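Local coordinates for protein thermotoga maritima TmcAL (Thermotoga maritima, PDB 5Y0T) that belongs to the HIGH nucleotidyl transferase family of the HUP clan and holds adenosine-5'-rp-alpha-thio-triphosphate in a pocket, at residues I117-P122 against S178-G183; A146-F151 against W156-V161. All coordinates share one frame; numbering follows the deposited sequence.

Both contacts belong to one helical part of the chain, the run from helix 108-120 through helices 123-134 and 139-153 to helix 167-182, which lies between strands 98-103 and 187-192, parallel neighbours in the sheet. Contact 1 joins the ends of the first and last of these helices; contact 2 folds the loop after helix 139-153 back onto that helix, and in sequence it falls between the two halves of contact 1. Their centres are about 18 Å apart, yet they touch: I117 CD1 reaches Y150 CE2 at 3.6 Å and also meets F151 and W156, while P122 packs on Y150. Helix 108-120 thus ties the two contacts together.

Contact 1: I117-P122 against S178-G183; sequences ILYEQP and SALKIG
Y119 lays one face of its ring over the CB of L180, and this is the tight part of the contact. The CB sits 3.7 Å from the centroid of the Y119 ring, 13° off the ring normal, a CH-pi contact close to the centre of the face. Y119 reaches there because its CG is anti to the backbone N (chi1 174°), which carries the ring out from helix 108-120 toward helix 167-182. Further along L180, CD1 packs beside the root of the ring, 3.7 Å from Y119 CB. The outer part of the ring lies by the L180 carbonyl, with Y119 CE1 3.6 Å from L180 O, a packing approach and no hydrogen bond.

The contact thins out at K181. Its CG comes no nearer than 4.2 Å to Y119 CD1, and beyond it the chain bends at chi3 and leads the amine away, with a bound 1,2-ethanediol close to the side chain. This side is exposed, and the whole contact buries just 163 Å². H177, one turn back on helix 167-182, also touches Y119.

Both helices finish here. The Q121 side chain folds back on its own helix, and NE2 gives a hydrogen bond of 2.8 Å to L118 O at 163°. Q121 itself leaves the helix with positive phi, and P122 is the N-cap of helix 123-134. Across the contact, G183, the first residue to leave helical angles, has positive phi and two bonds back into the last turn, a Schellman motif. The arrangement is surface packing of two helices near their C-terminal ends.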
# COMPACT_ATOMS: atom_id res chain seq x y z
N ILE A 117 10.13 -39.41 -13.14
CA ILE A 117 11.50 -38.94 -13.36
C ILE A 117 11.80 -37.72 -12.51
O ILE A 117 12.85 -37.67 -11.85
CB ILE A 117 11.74 -38.61 -14.85
CG1 ILE A 117 11.59 -39.88 -15.69
CG2 ILE A 117 13.14 -38.03 -15.05
CD1 ILE A 117 11.43 -39.61 -17.18
N LEU A 118 10.89 -36.75 -12.49
CA LEU A 118 11.09 -35.55 -11.68
C LEU A 118 11.10 -35.85 -10.19
O LEU A 118 11.73 -35.15 -9.40
CB LEU A 118 10.00 -34.51 -11.98
CG LEU A 118 9.85 -34.06 -13.44
CD1 LEU A 118 8.73 -33.05 -13.55
CD2 LEU A 118 11.16 -33.48 -13.97
N TYR A 119 10.37 -36.88 -9.79
CA TYR A 119 10.34 -37.32 -8.40
C TYR A 119 11.64 -38.03 -8.02
O TYR A 119 12.25 -37.73 -6.99
CB TYR A 119 9.13 -38.24 -8.16
CG TYR A 119 9.08 -38.87 -6.80
CD1 TYR A 119 9.08 -38.09 -5.63
CD2 TYR A 119 8.99 -40.25 -6.66
CE1 TYR A 119 9.03 -38.69 -4.37
CE2 TYR A 119 8.94 -40.85 -5.41
CZ TYR A 119 8.95 -40.07 -4.27
OH TYR A 119 8.90 -40.68 -3.05
N GLU A 120 12.06 -38.98 -8.84
CA GLU A 120 13.25 -39.76 -8.49
C GLU A 120 14.55 -39.02 -8.76
O GLU A 120 15.57 -39.31 -8.12
CB GLU A 120 13.22 -41.09 -9.23
CG GLU A 120 12.16 -42.01 -8.68
CD GLU A 120 12.14 -43.34 -9.37
OE1 GLU A 120 12.86 -43.49 -10.38
OE2 GLU A 120 11.40 -44.23 -8.91
N GLN A 121 14.51 -38.05 -9.66
CA GLN A 121 15.68 -37.23 -9.97
C GLN A 121 16.91 -38.07 -10.33
O GLN A 121 17.95 -37.95 -9.68
CB GLN A 121 16.01 -36.31 -8.78
CG GLN A 121 14.99 -35.20 -8.51
CD GLN A 121 15.11 -34.07 -9.54
OE1 GLN A 121 16.21 -33.63 -9.86
NE2 GLN A 121 13.97 -33.60 -10.06
N PRO A 122 16.81 -38.93 -11.36
CA PRO A 122 18.01 -39.69 -11.74
C PRO A 122 19.17 -38.77 -12.14
O PRO A 122 18.92 -37.70 -12.72
CB PRO A 122 17.53 -40.54 -12.92
CG PRO A 122 16.34 -39.79 -13.46
CD PRO A 122 15.68 -39.16 -12.27
N SER A 178 3.65 -33.90 -6.94
CA SER A 178 3.30 -33.54 -5.57
C SER A 178 2.78 -34.73 -4.77
O SER A 178 3.17 -34.94 -3.62
CB SER A 178 2.25 -32.42 -5.56
OG SER A 178 2.85 -31.20 -5.99
N ALA A 179 1.89 -35.51 -5.37
CA ALA A 179 1.36 -36.69 -4.68
C ALA A 179 2.48 -37.66 -4.35
O ALA A 179 2.50 -38.24 -3.28
CB ALA A 179 0.31 -37.37 -5.53
N LEU A 180 3.42 -37.84 -5.29
CA LEU A 180 4.57 -38.71 -5.05
C LEU A 180 5.38 -38.17 -3.88
O LEU A 180 5.74 -38.91 -2.96
CB LEU A 180 5.45 -38.84 -6.30
CG LEU A 180 4.85 -39.68 -7.43
CD1 LEU A 180 5.74 -39.67 -8.70
CD2 LEU A 180 4.64 -41.10 -6.93
N LYS A 181 5.66 -36.87 -3.90
CA LYS A 181 6.45 -36.27 -2.83
C LYS A 181 5.84 -36.47 -1.45
O LYS A 181 6.55 -36.75 -0.49
CB LYS A 181 6.67 -34.77 -3.06
CG LYS A 181 7.52 -34.44 -4.26
CD LYS A 181 8.20 -33.09 -4.09
CE LYS A 181 7.27 -32.08 -3.44
NZ LYS A 181 7.81 -30.70 -3.53
N ILE A 182 4.53 -36.31 -1.34
CA ILE A 182 3.92 -36.44 -0.02
C ILE A 182 3.46 -37.86 0.28
O ILE A 182 2.88 -38.10 1.33
CB ILE A 182 2.73 -35.45 0.17
CG1 ILE A 182 1.54 -35.80 -0.72
CG2 ILE A 182 3.21 -34.02 -0.08
CD1 ILE A 182 0.29 -34.93 -0.42
N GLY A 183 3.71 -38.79 -0.63
CA GLY A 183 3.38 -40.18 -0.36
C GLY A 183 1.89 -40.47 -0.46
O GLY A 183 1.39 -41.39 0.17

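Contact 2: A146-F151 against W156-V161; sequences ALMRYF and WNEEEV
F151 presents its ring between V161 on one face and W156 on the opposite one. V161 CG2 stands over the middle of the first face, 3.6 Å from the F151 ring centroid, in a CH-pi contact. On the other side the six-membered ring of W156 comes in edge first, its plane at 87° to that of F151, a T-shaped (edge-to-face) pair in which CE3 of W156 points at the centre of the F151 face. The rim of the F151 ring meets polar atoms: N157 O lies near the ring plane, 3.6 Å from F151 CD2, and E160 OE1 is farther off along the same edge. The outer end of E160 is engaged by K163 in a salt bridge through OE2.

Next to the aromatic group, V161 turns its other methyl, CG1, to L147 one turn earlier on the helix. With CG1 anti to the backbone N (chi1 -174°), that methyl packs 3.8 Å from L147 CB, while V161 CB is 3.7 Å from M148 CG. The buried V161 therefore meets L147, M148 and F151 along one side of helix 139-153. This is a loop folded back over the helix it has just left, held at its start by W156 N, which donates to F151 O at 2.8 Å.

Farther out, E158 packs CB 3.4 Å from M148 O; that carbonyl accepts a hydrogen bond from the S152 hydroxyl. An Asx turn shapes the backbone at this point: N157 OD1 accepts from E159 N, which sits above the carbonyl plane rather than on a lone pair. L147 also packs on V114 of helix 108-120, and on the far side of helix 139-153 R149 is salt-bridged to E131 and E132 of helix 123-134.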
# COMPACT_ATOMS: atom_id res chain seq x y z
N ALA A 146 16.02 -30.91 -20.77
CA ALA A 146 16.68 -31.97 -20.01
C ALA A 146 15.89 -33.28 -20.12
O ALA A 146 16.48 -34.36 -20.27
CB ALA A 146 16.84 -31.56 -18.57
N LEU A 147 14.57 -33.17 -20.06
CA LEU A 147 13.70 -34.34 -20.20
C LEU A 147 13.83 -34.93 -21.59
O LEU A 147 13.92 -36.15 -21.76
CB LEU A 147 12.25 -33.98 -19.90
CG LEU A 147 11.93 -33.74 -18.42
CD1 LEU A 147 10.54 -33.14 -18.26
CD2 LEU A 147 12.02 -35.04 -17.64
N MET A 148 13.87 -34.06 -22.60
CA MET A 148 14.05 -34.51 -23.98
C MET A 148 15.34 -35.28 -24.14
O MET A 148 15.38 -36.33 -24.78
CB MET A 148 14.04 -33.32 -24.94
CG MET A 148 12.68 -32.66 -25.09
SD MET A 148 12.73 -31.20 -26.14
CE MET A 148 11.02 -30.71 -26.06
N ARG A 149 16.41 -34.74 -23.56
CA ARG A 149 17.72 -35.36 -23.70
C ARG A 149 17.72 -36.68 -22.94
O ARG A 149 18.32 -37.67 -23.39
CB ARG A 149 18.82 -34.42 -23.20
CG ARG A 149 19.08 -33.25 -24.14
CD ARG A 149 20.05 -32.22 -23.57
NE ARG A 149 21.42 -32.72 -23.46
CZ ARG A 149 22.39 -32.08 -22.81
NH1 ARG A 149 22.14 -30.93 -22.20
NH2 ARG A 149 23.61 -32.60 -22.76
N TYR A 150 17.02 -36.71 -21.82
CA TYR A 150 16.83 -37.93 -21.04
C TYR A 150 16.06 -38.97 -21.85
O TYR A 150 16.47 -40.12 -21.94
CB TYR A 150 16.11 -37.63 -19.73
CG TYR A 150 16.08 -38.79 -18.76
CD1 TYR A 150 17.21 -39.14 -18.04
CD2 TYR A 150 14.92 -39.54 -18.58
CE1 TYR A 150 17.20 -40.21 -17.16
CE2 TYR A 150 14.90 -40.61 -17.70
CZ TYR A 150 16.04 -40.94 -16.99
OH TYR A 150 16.03 -42.00 -16.12
N PHE A 151 14.94 -38.55 -22.45
CA PHE A 151 14.17 -39.45 -23.31
C PHE A 151 15.01 -40.05 -24.43
O PHE A 151 14.91 -41.25 -24.70
CB PHE A 151 12.96 -38.72 -23.90
CG PHE A 151 11.72 -38.81 -23.05
CD1 PHE A 151 11.78 -38.54 -21.69
CD2 PHE A 151 10.51 -39.18 -23.61
CE1 PHE A 151 10.63 -38.63 -20.90
CE2 PHE A 151 9.36 -39.26 -22.85
CZ PHE A 151 9.42 -38.99 -21.49
N TRP A 156 13.77 -43.43 -26.08
CA TRP A 156 12.37 -43.05 -26.22
C TRP A 156 12.25 -41.96 -27.28
O TRP A 156 13.25 -41.50 -27.82
CB TRP A 156 11.80 -42.56 -24.89
CG TRP A 156 11.90 -43.57 -23.79
CD1 TRP A 156 12.11 -44.91 -23.93
CD2 TRP A 156 11.81 -43.31 -22.39
NE1 TRP A 156 12.16 -45.51 -22.69
CE2 TRP A 156 11.98 -44.55 -21.73
CE3 TRP A 156 11.62 -42.17 -21.62
CZ2 TRP A 156 11.94 -44.66 -20.34
CZ3 TRP A 156 11.58 -42.28 -20.25
CH2 TRP A 156 11.74 -43.52 -19.62
N ASN A 157 11.02 -41.55 -27.57
CA ASN A 157 10.82 -40.46 -28.52
C ASN A 157 10.70 -39.14 -27.78
O ASN A 157 9.70 -38.88 -27.11
CB ASN A 157 9.57 -40.70 -29.37
CG ASN A 157 9.49 -39.75 -30.56
OD1 ASN A 157 10.16 -38.71 -30.58
ND2 ASN A 157 8.70 -40.12 -31.56
N GLU A 158 11.73 -38.31 -27.95
CA GLU A 158 11.83 -37.04 -27.23
C GLU A 158 10.76 -36.04 -27.64
O GLU A 158 10.44 -35.12 -26.89
CB GLU A 158 13.21 -36.43 -27.46
CG GLU A 158 13.53 -36.19 -28.92
CD GLU A 158 14.70 -35.24 -29.12
OE1 GLU A 158 15.03 -34.50 -28.17
OE2 GLU A 158 15.29 -35.24 -30.22
N GLU A 159 10.20 -36.20 -28.84
CA GLU A 159 9.16 -35.29 -29.31
C GLU A 159 7.92 -35.37 -28.43
O GLU A 159 7.13 -34.43 -28.37
CB GLU A 159 8.81 -35.58 -30.76
CG GLU A 159 9.87 -35.14 -31.74
CD GLU A 159 9.49 -35.38 -33.19
OE1 GLU A 159 8.42 -35.99 -33.43
OE2 GLU A 159 10.24 -34.95 -34.09
N GLU A 160 7.75 -36.50 -27.74
CA GLU A 160 6.61 -36.68 -26.85
C GLU A 160 6.65 -35.66 -25.71
O GLU A 160 5.61 -35.23 -25.21
CB GLU A 160 6.57 -38.11 -26.30
CG GLU A 160 5.17 -38.71 -26.32
CD GLU A 160 5.05 -39.98 -25.47
OE1 GLU A 160 6.09 -40.56 -25.11
OE2 GLU A 160 3.90 -40.38 -25.17
N VAL A 161 7.86 -35.27 -25.31
CA VAL A 161 8.05 -34.29 -24.23
C VAL A 161 7.46 -32.93 -24.60
O VAL A 161 7.11 -32.14 -23.72
CB VAL A 161 9.56 -34.16 -23.88
CG1 VAL A 161 9.76 -33.25 -22.66
CG2 VAL A 161 10.16 -35.53 -23.61